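Local coordinates for protein glutamate--cysteine ligase GshA (Methylobacillus flagellatus KT, PDB 3K1T) that probably acts as a ligase joining glutamate to cysteine, the step that makes gamma-glutamylcysteine, at residues L23-R28 with P224-D229; R28-F33 with R401-G406; A42-S47 with M85-K90; F110-V115 with H150-E155. All coordinates share one frame; numbering follows the deposited sequence.

Contacts 1 and 2 are neighbours, their centres 9 Å apart, and share Arg28 on helix 26-40: its start meets the end of helix 210-226 in contact 1, and its next turn faces helix 398-421 in contact 2. Tyr403 of contact 2 also packs on Met26 of contact 1. Contact 3, at the start of strand 45-52, which follows helix 26-40, is centred about 18 Å from contact 2; there Ser47 holds a sulfate, probably from the crystallisation liquor. Contact 4 belongs to the mixed sheet, with its centre about 22 Å from that of contact 3 and about 43 Å from that of contact 1. Contacts 1 to 3 also touch the second subunit.

Contact 1 of 4, residues L23-R28 with P224-D229; sequences LDNMPR and PLIDID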
# COMPACT_ATOMS: atom_id res chain seq x y z
N LEU A 23 -10.23 7.20 -18.67
CA LEU A 23 -11.36 7.22 -17.73
C LEU A 23 -12.57 6.43 -18.26
O LEU A 23 -13.47 6.14 -17.50
CB LEU A 23 -11.76 8.64 -17.40
CG LEU A 23 -10.63 9.47 -16.77
CD1 LEU A 23 -11.05 10.94 -16.68
CD2 LEU A 23 -10.18 8.93 -15.39
N ASP A 24 -12.58 6.07 -19.52
CA ASP A 24 -13.63 5.19 -20.04
C ASP A 24 -13.17 3.72 -20.04
O ASP A 24 -13.94 2.83 -20.46
CB ASP A 24 -14.02 5.61 -21.48
CG ASP A 24 -15.29 4.89 -22.02
OD1 ASP A 24 -16.26 4.66 -21.27
OD2 ASP A 24 -15.34 4.59 -23.23
N ASN A 25 -11.91 3.46 -19.64
CA ASN A 25 -11.35 2.11 -19.68
C ASN A 25 -10.63 1.75 -18.37
O ASN A 25 -9.75 0.91 -18.37
CB ASN A 25 -10.35 2.02 -20.84
CG ASN A 25 -11.04 1.96 -22.19
OD1 ASN A 25 -11.65 0.94 -22.51
ND2 ASN A 25 -11.01 3.09 -22.96
N MSE A 26 -11.01 2.38 -17.27
CA MSE A 26 -10.22 2.30 -16.04
C MSE A 26 -10.06 0.85 -15.50
O MSE A 26 -8.94 0.38 -15.30
CB MSE A 26 -10.70 3.33 -15.01
CG MSE A 26 -9.80 3.46 -13.80
SE MSE A 26 -10.28 2.17 -12.41
CE MSE A 26 -8.98 2.76 -11.06
N PRO A 27 -11.15 0.11 -15.33
CA PRO A 27 -10.95 -1.28 -14.90
C PRO A 27 -10.20 -2.16 -15.93
O PRO A 27 -9.40 -3.03 -15.54
CB PRO A 27 -12.38 -1.81 -14.69
CG PRO A 27 -13.34 -0.67 -15.02
CD PRO A 27 -12.57 0.55 -15.27
N ARG A 28 -10.45 -1.96 -17.22
CA ARG A 28 -9.70 -2.70 -18.24
C ARG A 28 -8.21 -2.44 -18.14
O ARG A 28 -7.39 -3.38 -18.26
CB ARG A 28 -10.22 -2.41 -19.66
CG ARG A 28 -9.17 -2.40 -20.77
CD ARG A 28 -9.71 -1.88 -22.11
NE ARG A 28 -10.36 -2.96 -22.83
CZ ARG A 28 -11.62 -3.34 -22.64
NH1 ARG A 28 -12.43 -2.69 -21.81
NH2 ARG A 28 -12.10 -4.36 -23.34
N PRO A 224 -3.78 0.28 -28.59
CA PRO A 224 -5.04 -0.31 -29.09
C PRO A 224 -6.00 -0.78 -28.00
O PRO A 224 -7.20 -0.81 -28.26
CB PRO A 224 -4.59 -1.49 -29.95
CG PRO A 224 -3.10 -1.50 -29.92
CD PRO A 224 -2.59 -0.43 -29.10
N LEU A 225 -5.50 -1.12 -26.81
CA LEU A 225 -6.34 -1.48 -25.65
C LEU A 225 -7.33 -0.36 -25.36
O LEU A 225 -8.51 -0.63 -25.06
CB LEU A 225 -5.49 -1.76 -24.40
CG LEU A 225 -6.19 -2.25 -23.12
CD1 LEU A 225 -6.65 -3.73 -23.30
CD2 LEU A 225 -5.32 -2.06 -21.86
N ILE A 226 -6.87 0.90 -25.43
CA ILE A 226 -7.72 2.04 -25.07
C ILE A 226 -8.11 2.87 -26.31
O ILE A 226 -8.80 3.85 -26.17
CB ILE A 226 -7.08 2.96 -23.98
CG1 ILE A 226 -5.80 3.65 -24.50
CG2 ILE A 226 -6.76 2.15 -22.69
CD1 ILE A 226 -5.30 4.83 -23.68
N ASP A 227 -7.71 2.44 -27.50
CA ASP A 227 -7.97 3.11 -28.77
C ASP A 227 -7.47 4.57 -28.83
O ASP A 227 -8.26 5.51 -29.01
CB ASP A 227 -9.47 3.05 -29.14
CG ASP A 227 -9.73 3.47 -30.59
OD1 ASP A 227 -8.86 3.28 -31.46
OD2 ASP A 227 -10.84 3.96 -30.87
N ILE A 228 -6.16 4.74 -28.69
CA ILE A 228 -5.53 6.06 -28.75
C ILE A 228 -4.39 6.02 -29.79
O ILE A 228 -3.81 4.95 -30.03
CB ILE A 228 -5.02 6.48 -27.35
CG1 ILE A 228 -4.69 7.98 -27.25
CG2 ILE A 228 -3.72 5.70 -26.98
CD1 ILE A 228 -5.85 8.89 -26.98
N ASP A 229 -4.09 7.16 -30.43
CA ASP A 229 -2.91 7.32 -31.28
C ASP A 229 -1.66 7.07 -30.39
O ASP A 229 -1.46 7.80 -29.45
CB ASP A 229 -2.89 8.77 -31.84
CG ASP A 229 -1.70 9.05 -32.76
OD1 ASP A 229 -0.82 8.19 -32.89
OD2 ASP A 229 -1.64 10.16 -33.36
O HOH W 1 -12.04 3.38 -25.68
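Leu225 and Arg28 carry much of this contact, in which the first turn of helix 26-40 meets the C-terminal end of helix 210-226, closed by a Schellman motif. Their side chains slide past each other in opposite directions, so the aliphatic part of the arginine lies along the leucine: Arg28 CD is 3.7 Å from Leu225 CG, and Arg28 CG is 3.8 Å from Leu225 CD1. The leucine has CG anti to the backbone N (chi1 -176°), which brings its branched end nearer to helix 26-40 than its CB direction alone would suggest. Arg28 has a second deposited conformer; in the one described here the chain bends at chi3 (-84°), and CD comes within 3.4 Å of Leu225 O. No hydrogen bond joins that carbonyl to the guanidinium group, which meets it obliquely.

One turn earlier, at the N-cap position of helix 26-40, Asn25 faces Ile226. The contact is apolar at its base, where Asn25 CB lies 4.0 Å from Ile226 CG2. The same isoleucine also packs on Ile29 and, in helix 13-23, on Leu22. In the Schellman motif Asp227, with positive phi, is the C-prime residue, and Ile228 N reaches back to Ala223 O. The amide of Asn25 donates to Arg21 O at the end of helix 13-23 instead of capping its own helix. It also donates to a water 2.9 Å from Asn25 ND2, and this water in turn makes a weak bond of 3.3 Å to Ile226 O.

Contact 2 of 4, residues R28-F33 with R401-G406; sequences RIEHWF and RFYAYG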
# COMPACT_ATOMS: atom_id res chain seq x y z
N ARG A 28 -10.45 -1.96 -17.22
CA ARG A 28 -9.70 -2.70 -18.24
C ARG A 28 -8.21 -2.44 -18.14
O ARG A 28 -7.39 -3.38 -18.26
CB ARG A 28 -10.22 -2.41 -19.66
CG ARG A 28 -9.17 -2.40 -20.77
CD ARG A 28 -9.71 -1.88 -22.11
NE ARG A 28 -10.36 -2.96 -22.83
CZ ARG A 28 -11.62 -3.34 -22.64
NH1 ARG A 28 -12.43 -2.69 -21.81
NH2 ARG A 28 -12.10 -4.36 -23.34
N ILE A 29 -7.84 -1.18 -17.95
CA ILE A 29 -6.44 -0.78 -17.78
C ILE A 29 -5.80 -1.43 -16.54
O ILE A 29 -4.70 -1.98 -16.63
CB ILE A 29 -6.31 0.75 -17.73
CG1 ILE A 29 -6.61 1.36 -19.13
CG2 ILE A 29 -4.90 1.22 -17.17
CD1 ILE A 29 -6.95 2.85 -19.06
N GLU A 30 -6.47 -1.36 -15.40
CA GLU A 30 -5.91 -1.91 -14.18
C GLU A 30 -5.79 -3.46 -14.25
O GLU A 30 -4.79 -4.05 -13.81
CB GLU A 30 -6.71 -1.46 -12.96
CG GLU A 30 -6.68 0.05 -12.78
CD GLU A 30 -5.29 0.63 -12.54
OE1 GLU A 30 -4.35 -0.11 -12.17
OE2 GLU A 30 -5.13 1.86 -12.74
N HIS A 31 -6.79 -4.11 -14.85
CA HIS A 31 -6.71 -5.54 -15.11
C HIS A 31 -5.54 -5.87 -16.04
O HIS A 31 -4.77 -6.81 -15.79
CB HIS A 31 -8.01 -6.05 -15.74
CG HIS A 31 -7.95 -7.50 -16.09
ND1 HIS A 31 -7.68 -7.94 -17.36
CD2 HIS A 31 -8.03 -8.60 -15.31
CE1 HIS A 31 -7.67 -9.26 -17.36
NE2 HIS A 31 -7.88 -9.69 -16.13
N TRP A 32 -5.34 -5.05 -17.07
CA TRP A 32 -4.22 -5.27 -17.99
C TRP A 32 -2.88 -5.14 -17.26
O TRP A 32 -2.00 -6.00 -17.41
CB TRP A 32 -4.32 -4.30 -19.18
CG TRP A 32 -3.23 -4.44 -20.20
CD1 TRP A 32 -3.23 -5.27 -21.28
CD2 TRP A 32 -2.00 -3.71 -20.25
NE1 TRP A 32 -2.09 -5.12 -22.00
CE2 TRP A 32 -1.30 -4.17 -21.39
CE3 TRP A 32 -1.42 -2.73 -19.45
CZ2 TRP A 32 -0.06 -3.66 -21.76
CZ3 TRP A 32 -0.21 -2.20 -19.83
CH2 TRP A 32 0.47 -2.68 -20.98
N PHE A 33 -2.71 -4.11 -16.44
CA PHE A 33 -1.46 -3.97 -15.70
C PHE A 33 -1.23 -5.18 -14.80
O PHE A 33 -0.12 -5.72 -14.73
CB PHE A 33 -1.46 -2.70 -14.84
CG PHE A 33 -0.99 -1.45 -15.55
CD1 PHE A 33 0.31 -1.36 -16.04
CD2 PHE A 33 -1.84 -0.35 -15.69
CE1 PHE A 33 0.75 -0.22 -16.68
CE2 PHE A 33 -1.39 0.82 -16.31
CZ PHE A 33 -0.09 0.87 -16.80
N ARG A 401 -5.84 14.19 -14.18
CA ARG A 401 -4.52 14.50 -14.70
C ARG A 401 -3.49 13.58 -14.04
O ARG A 401 -2.63 12.98 -14.73
CB ARG A 401 -4.18 15.97 -14.44
CG ARG A 401 -2.70 16.37 -14.76
CD ARG A 401 -2.48 16.75 -16.18
NE ARG A 401 -3.14 18.02 -16.53
CZ ARG A 401 -2.65 19.24 -16.37
NH1 ARG A 401 -1.44 19.43 -15.85
NH2 ARG A 401 -3.38 20.30 -16.72
N PHE A 402 -3.55 13.48 -12.71
CA PHE A 402 -2.55 12.68 -11.97
C PHE A 402 -2.72 11.19 -12.16
O PHE A 402 -1.72 10.45 -12.19
CB PHE A 402 -2.41 13.17 -10.49
CG PHE A 402 -1.53 14.36 -10.39
CD1 PHE A 402 -2.02 15.64 -10.69
CD2 PHE A 402 -0.18 14.22 -10.16
CE1 PHE A 402 -1.21 16.74 -10.69
CE2 PHE A 402 0.65 15.34 -10.14
CZ PHE A 402 0.13 16.59 -10.42
N TYR A 403 -3.96 10.73 -12.37
CA TYR A 403 -4.19 9.35 -12.77
C TYR A 403 -3.48 9.07 -14.10
O TYR A 403 -2.78 8.02 -14.24
CB TYR A 403 -5.69 8.97 -12.84
CG TYR A 403 -5.91 7.55 -13.28
CD1 TYR A 403 -5.53 6.48 -12.47
CD2 TYR A 403 -6.50 7.25 -14.51
CE1 TYR A 403 -5.71 5.17 -12.86
CE2 TYR A 403 -6.68 5.90 -14.93
CZ TYR A 403 -6.27 4.87 -14.09
OH TYR A 403 -6.44 3.54 -14.48
N ALA A 404 -3.64 9.98 -15.07
CA ALA A 404 -2.96 9.84 -16.36
C ALA A 404 -1.43 9.83 -16.19
O ALA A 404 -0.75 9.02 -16.80
CB ALA A 404 -3.40 10.94 -17.38
N TYR A 405 -0.89 10.70 -15.33
CA TYR A 405 0.55 10.68 -15.06
C TYR A 405 0.98 9.29 -14.53
O TYR A 405 2.02 8.73 -14.94
CB TYR A 405 0.95 11.76 -14.05
CG TYR A 405 0.95 13.19 -14.55
CD1 TYR A 405 0.55 13.50 -15.84
CD2 TYR A 405 1.34 14.24 -13.73
CE1 TYR A 405 0.56 14.84 -16.30
CE2 TYR A 405 1.34 15.57 -14.18
CZ TYR A 405 0.96 15.86 -15.47
OH TYR A 405 0.95 17.16 -15.95
N GLY A 406 0.20 8.75 -13.60
CA GLY A 406 0.54 7.44 -13.02
C GLY A 406 0.41 6.29 -14.00
O GLY A 406 1.16 5.30 -13.90
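Glu30 OE2 accepts a hydrogen bond of 2.8 Å from Tyr403 OH, a buried polar link between helix 26-40 and helix 398-421. The hydroxyl reaches the anti side of OE2, 22° out of the carboxylate plane, while OE2 itself lies at the edge of the phenol ring and in its plane. Carboxylate and ring are turned 52° against each other, and OE2 also comes within 3.4 Å of Tyr403 CE1. A bend at chi2 (-62°) swings the carboxylate of Glu30 toward the tyrosine, whose side chain arrives from the opposite direction.

Helix 26-40 and helix 398-421 are well separated here, with Ile29 CA 11.3 Å from Ala404 CA, and the long tyrosine spans much of that distance. Arg410, one turn beyond Gly406 on helix 398-421, forms a salt bridge with Glu30 OE1, so both carboxylate oxygens are engaged with the same helix. Such pairing with an arginine would be expected to favour the ionised acid. Beside the bond, Ile29 places its CG2 branch 3.9 Å from Tyr403 OH, while its side chain also packs on Leu22 and on Phe222 of helix 210-226.

Contact 3 of 4, residues A42-S47 with M85-K90; sequences APFYAS and MVAVEK. With SO4 (sulfate ion), chain B.
Phe44, just before strand 45-52, packs on helix 77-91; the strand lies between strands 57-63 and 340-349 of an antiparallel sheet. At Phe44 the backbone comes close to the helix, its CA 5.4 Å from Ala87 CA, and is hydrogen-bonded to Asp350. The ring has CG anti to the backbone N (chi1 -173°), which brings the ring's end close to the helix.

Ala87 CB sits over one face of that ring in a CH-pi contact, 4.0 Å from the Phe44 centroid and 26° off the ring normal. It lies toward the rim on the CD1-CE1 side, with Phe44 CE1 at 3.7 Å from Ala87 CB. The same CE1 meets the next helix residue, 4.0 Å from Val88 CG2. The helix backbone comes near as well, with Val88 N oblique to the ring and 3.9 Å from Phe44 CE1. Leu122 of helix 109-124 and Met349 of strand 340-349 add to the apolar surroundings of the ring.

Tyr45 leads away from helix 77-91, and its hydroxyl bonds with Leu176 O and Asn177 ND2. Ala46 continues the strand, its backbone paired with Met348. At Ser47 the strand reaches a sulfate, probably from the crystallisation liquor, which Gly67 N, Asn63 ND2 and Arg359 NH2 also bind. With chi1 at 66°, Ser47 OG lies between its backbone N and carbonyl carbon and donates to sulfate O2 at 2.8 Å.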
# COMPACT_ATOMS: atom_id res chain seq x y z
N ALA A 42 8.15 -6.30 -11.22
CA ALA A 42 8.45 -4.88 -11.26
C ALA A 42 9.73 -4.67 -10.42
O ALA A 42 10.05 -5.46 -9.51
CB ALA A 42 7.29 -4.02 -10.66
N PRO A 43 10.45 -3.58 -10.70
CA PRO A 43 11.64 -3.28 -9.90
C PRO A 43 11.25 -2.94 -8.46
O PRO A 43 10.09 -2.60 -8.18
CB PRO A 43 12.22 -2.00 -10.55
CG PRO A 43 11.51 -1.84 -11.81
CD PRO A 43 10.22 -2.54 -11.71
N PHE A 44 12.24 -2.96 -7.57
CA PHE A 44 12.05 -2.58 -6.16
C PHE A 44 11.53 -1.14 -6.07
O PHE A 44 10.59 -0.84 -5.31
CB PHE A 44 13.40 -2.74 -5.39
CG PHE A 44 13.27 -2.54 -3.91
CD1 PHE A 44 12.99 -3.62 -3.08
CD2 PHE A 44 13.43 -1.28 -3.34
CE1 PHE A 44 12.82 -3.46 -1.73
CE2 PHE A 44 13.27 -1.11 -1.97
CZ PHE A 44 12.96 -2.20 -1.16
N TYR A 45 12.17 -0.23 -6.83
CA TYR A 45 11.80 1.16 -6.89
C TYR A 45 12.20 1.79 -8.23
O TYR A 45 13.00 1.22 -8.98
CB TYR A 45 12.31 1.98 -5.68
CG TYR A 45 13.80 2.09 -5.43
CD1 TYR A 45 14.78 1.58 -6.30
CD2 TYR A 45 14.24 2.70 -4.25
CE1 TYR A 45 16.16 1.69 -6.00
CE2 TYR A 45 15.59 2.83 -3.95
CZ TYR A 45 16.56 2.34 -4.82
OH TYR A 45 17.90 2.51 -4.49
N ALA A 46 11.61 2.95 -8.53
CA ALA A 46 11.86 3.64 -9.79
C ALA A 46 11.24 5.02 -9.78
O ALA A 46 10.27 5.29 -9.05
CB ALA A 46 11.28 2.82 -10.97
N SER A 47 11.77 5.89 -10.62
CA SER A 47 11.13 7.17 -10.90
C SER A 47 11.08 7.41 -12.40
O SER A 47 11.99 6.98 -13.15
CB SER A 47 11.81 8.34 -10.20
OG SER A 47 13.11 8.56 -10.68
N MSE A 85 7.06 -2.37 1.80
CA MSE A 85 6.82 -3.73 2.34
C MSE A 85 6.43 -4.77 1.29
O MSE A 85 6.93 -5.89 1.31
CB MSE A 85 5.77 -3.74 3.46
CG MSE A 85 6.31 -3.14 4.70
SE MSE A 85 4.88 -3.03 6.06
CE MSE A 85 6.05 -3.17 7.65
N VAL A 86 5.57 -4.38 0.37
CA VAL A 86 5.24 -5.24 -0.79
C VAL A 86 6.50 -5.58 -1.59
O VAL A 86 6.74 -6.73 -1.92
CB VAL A 86 4.18 -4.56 -1.69
CG1 VAL A 86 3.94 -5.37 -3.00
CG2 VAL A 86 2.86 -4.39 -0.91
N ALA A 87 7.31 -4.57 -1.91
CA ALA A 87 8.57 -4.77 -2.64
C ALA A 87 9.49 -5.76 -1.90
O ALA A 87 10.01 -6.69 -2.51
CB ALA A 87 9.31 -3.43 -2.87
N VAL A 88 9.68 -5.56 -0.61
CA VAL A 88 10.45 -6.51 0.20
C VAL A 88 9.90 -7.94 0.10
O VAL A 88 10.67 -8.90 -0.09
CB VAL A 88 10.51 -6.06 1.66
CG1 VAL A 88 11.05 -7.21 2.60
CG2 VAL A 88 11.33 -4.76 1.77
N GLU A 89 8.59 -8.11 0.23
CA GLU A 89 7.97 -9.43 0.14
C GLU A 89 8.12 -10.11 -1.22
O GLU A 89 8.13 -11.33 -1.28
CB GLU A 89 6.48 -9.36 0.47
CG GLU A 89 6.19 -9.02 1.91
CD GLU A 89 4.71 -8.71 2.15
OE1 GLU A 89 3.87 -9.19 1.35
OE2 GLU A 89 4.40 -8.00 3.14
N LYS A 90 8.21 -9.34 -2.32
CA LYS A 90 8.35 -9.90 -3.66
C LYS A 90 9.81 -10.14 -4.04
O LYS A 90 10.12 -11.12 -4.70
CB LYS A 90 7.74 -8.98 -4.73
CG LYS A 90 6.23 -9.01 -4.69
CD LYS A 90 5.60 -8.13 -5.72
CE LYS A 90 4.10 -8.15 -5.51
NZ LYS A 90 3.43 -7.15 -6.32
S SO4 B . 15.36 11.14 -9.61
O1 SO4 B . 15.00 12.52 -9.41
O2 SO4 B . 14.21 10.51 -9.03
O3 SO4 B . 15.47 10.79 -11.00
O4 SO4 B . 16.60 10.80 -8.87

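Contact 4 of 4, residues F110-V115 with H150-E155; sequences FYLRNV and HSILLE
Helix 109-124 passes over strand 151-160 with Leu112 CA 7.3 Å from Ile152 CA, an approach bridged by side chains with no hydrogen bond between the two segments. This is helix-on-sheet packing in an alpha/beta layer: helix 109-124 connects the parallel strands 97-102 and 128-133 as a beta-alpha-beta crossover, and strand 151-160 runs parallel beside 128-133.

Ile152 is the strand residue that does the touching. Its CB points toward the helix, and its ethyl branch ends between two residues on neighbouring turns. CD1 meets Leu112 CD2 at 3.7 Å and Val115 CG1, also at 3.7 Å, so one methyl group fits against both. The isoleucine side chain crosses each of these partners at about a right angle; the contacts are therefore made by branch ends and not along the lengths of the chains. Chi1 of 72° sets CG1 of Ile152 between the backbone N and the carbonyl carbon, and chi2 of 171° then extends the branch to the helix.

Around this apolar meeting point, Ile131 of strand 128-133 packs on both Val115 and Ile152, while Leu144 of strand 142-145 touches Leu112. The backbone of Ile152 pairs with Leu144, holding the isoleucine within the sheet. A glycerol, probably from the crystallisation liquor, lies about 3 Å from the Ile152 side chain. The other branch of the isoleucine meets the helix backbone, with Ile152 CG2 4.0 Å from Leu112 O.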
# COMPACT_ATOMS: atom_id res chain seq x y z
N PHE A 110 21.43 17.72 -0.56
CA PHE A 110 20.16 17.17 -1.00
C PHE A 110 20.23 15.66 -1.23
O PHE A 110 19.28 14.96 -0.88
CB PHE A 110 19.64 17.86 -2.24
CG PHE A 110 19.41 19.34 -2.06
CD1 PHE A 110 18.75 19.82 -0.94
CD2 PHE A 110 19.89 20.23 -2.98
CE1 PHE A 110 18.55 21.17 -0.76
CE2 PHE A 110 19.70 21.61 -2.80
CZ PHE A 110 19.03 22.07 -1.69
N TYR A 111 21.34 15.18 -1.82
CA TYR A 111 21.54 13.75 -1.99
C TYR A 111 21.62 13.04 -0.61
O TYR A 111 21.01 12.00 -0.41
CB TYR A 111 22.77 13.40 -2.87
CG TYR A 111 22.82 11.90 -3.01
CD1 TYR A 111 21.82 11.22 -3.71
CD2 TYR A 111 23.76 11.13 -2.32
CE1 TYR A 111 21.78 9.84 -3.77
CE2 TYR A 111 23.76 9.73 -2.41
CZ TYR A 111 22.74 9.09 -3.12
OH TYR A 111 22.63 7.72 -3.17
N LEU A 112 22.32 13.63 0.35
CA LEU A 112 22.36 13.06 1.71
C LEU A 112 20.98 13.06 2.37
O LEU A 112 20.62 12.12 3.07
CB LEU A 112 23.37 13.79 2.58
CG LEU A 112 24.82 13.74 2.07
CD1 LEU A 112 25.73 14.61 2.99
CD2 LEU A 112 25.33 12.29 1.94
N ARG A 113 20.19 14.10 2.15
CA ARG A 113 18.80 14.09 2.62
C ARG A 113 17.96 12.99 1.98
O ARG A 113 17.12 12.37 2.67
CB ARG A 113 18.12 15.45 2.39
CG ARG A 113 18.77 16.54 3.23
CD ARG A 113 18.23 17.90 2.88
NE ARG A 113 18.92 18.88 3.72
CZ ARG A 113 18.79 20.20 3.63
NH1 ARG A 113 17.97 20.74 2.72
NH2 ARG A 113 19.48 20.97 4.47
N ASN A 114 18.19 12.74 0.69
CA ASN A 114 17.57 11.58 0.04
C ASN A 114 17.94 10.27 0.73
O ASN A 114 17.09 9.42 0.99
CB ASN A 114 17.99 11.51 -1.42
CG ASN A 114 17.76 10.18 -2.04
OD1 ASN A 114 16.60 9.79 -2.33
ND2 ASN A 114 18.89 9.43 -2.26
N VAL A 115 19.23 10.09 1.01
CA VAL A 115 19.67 8.89 1.71
C VAL A 115 18.98 8.69 3.04
O VAL A 115 18.50 7.58 3.31
CB VAL A 115 21.19 8.80 1.85
CG1 VAL A 115 21.58 7.49 2.66
CG2 VAL A 115 21.81 8.79 0.41
N HIS A 150 20.11 16.55 11.49
CA HIS A 150 20.38 15.11 11.37
C HIS A 150 21.73 14.83 10.71
O HIS A 150 22.40 15.73 10.20
CB HIS A 150 19.33 14.42 10.50
CG HIS A 150 17.94 14.53 11.03
ND1 HIS A 150 17.64 15.26 12.17
CD2 HIS A 150 16.76 14.06 10.56
CE1 HIS A 150 16.33 15.20 12.39
NE2 HIS A 150 15.78 14.48 11.42
N SER A 151 22.11 13.56 10.74
CA SER A 151 23.26 13.11 9.99
C SER A 151 23.06 11.67 9.54
O SER A 151 22.19 10.97 10.04
CB SER A 151 24.52 13.29 10.84
OG SER A 151 24.52 12.34 11.87
N ILE A 152 23.83 11.26 8.55
CA ILE A 152 23.83 9.88 8.16
C ILE A 152 25.25 9.34 8.43
O ILE A 152 26.24 10.09 8.46
CB ILE A 152 23.37 9.66 6.70
CG1 ILE A 152 24.41 10.13 5.70
CG2 ILE A 152 22.00 10.36 6.40
CD1 ILE A 152 24.07 9.73 4.28
N LEU A 153 25.32 8.04 8.66
CA LEU A 153 26.58 7.36 8.95
C LEU A 153 26.93 6.52 7.72
O LEU A 153 26.17 5.61 7.37
CB LEU A 153 26.40 6.44 10.16
CG LEU A 153 27.56 5.48 10.44
CD1 LEU A 153 28.86 6.25 10.66
CD2 LEU A 153 27.23 4.59 11.62
N LEU A 154 28.07 6.82 7.10
CA LEU A 154 28.61 6.05 5.98
C LEU A 154 29.72 5.19 6.48
O LEU A 154 30.61 5.68 7.22
CB LEU A 154 29.19 6.93 4.88
CG LEU A 154 28.37 7.90 4.05
CD1 LEU A 154 29.23 8.45 2.90
CD2 LEU A 154 27.11 7.29 3.52
N GLU A 155 29.69 3.91 6.12
CA GLU A 155 30.70 2.95 6.53
C GLU A 155 31.32 2.32 5.26
O GLU A 155 30.58 1.96 4.33
CB GLU A 155 30.07 1.89 7.41
CG GLU A 155 29.37 2.41 8.67
CD GLU A 155 28.52 1.34 9.36
OE1 GLU A 155 29.13 0.34 9.82
OE2 GLU A 155 27.26 1.51 9.46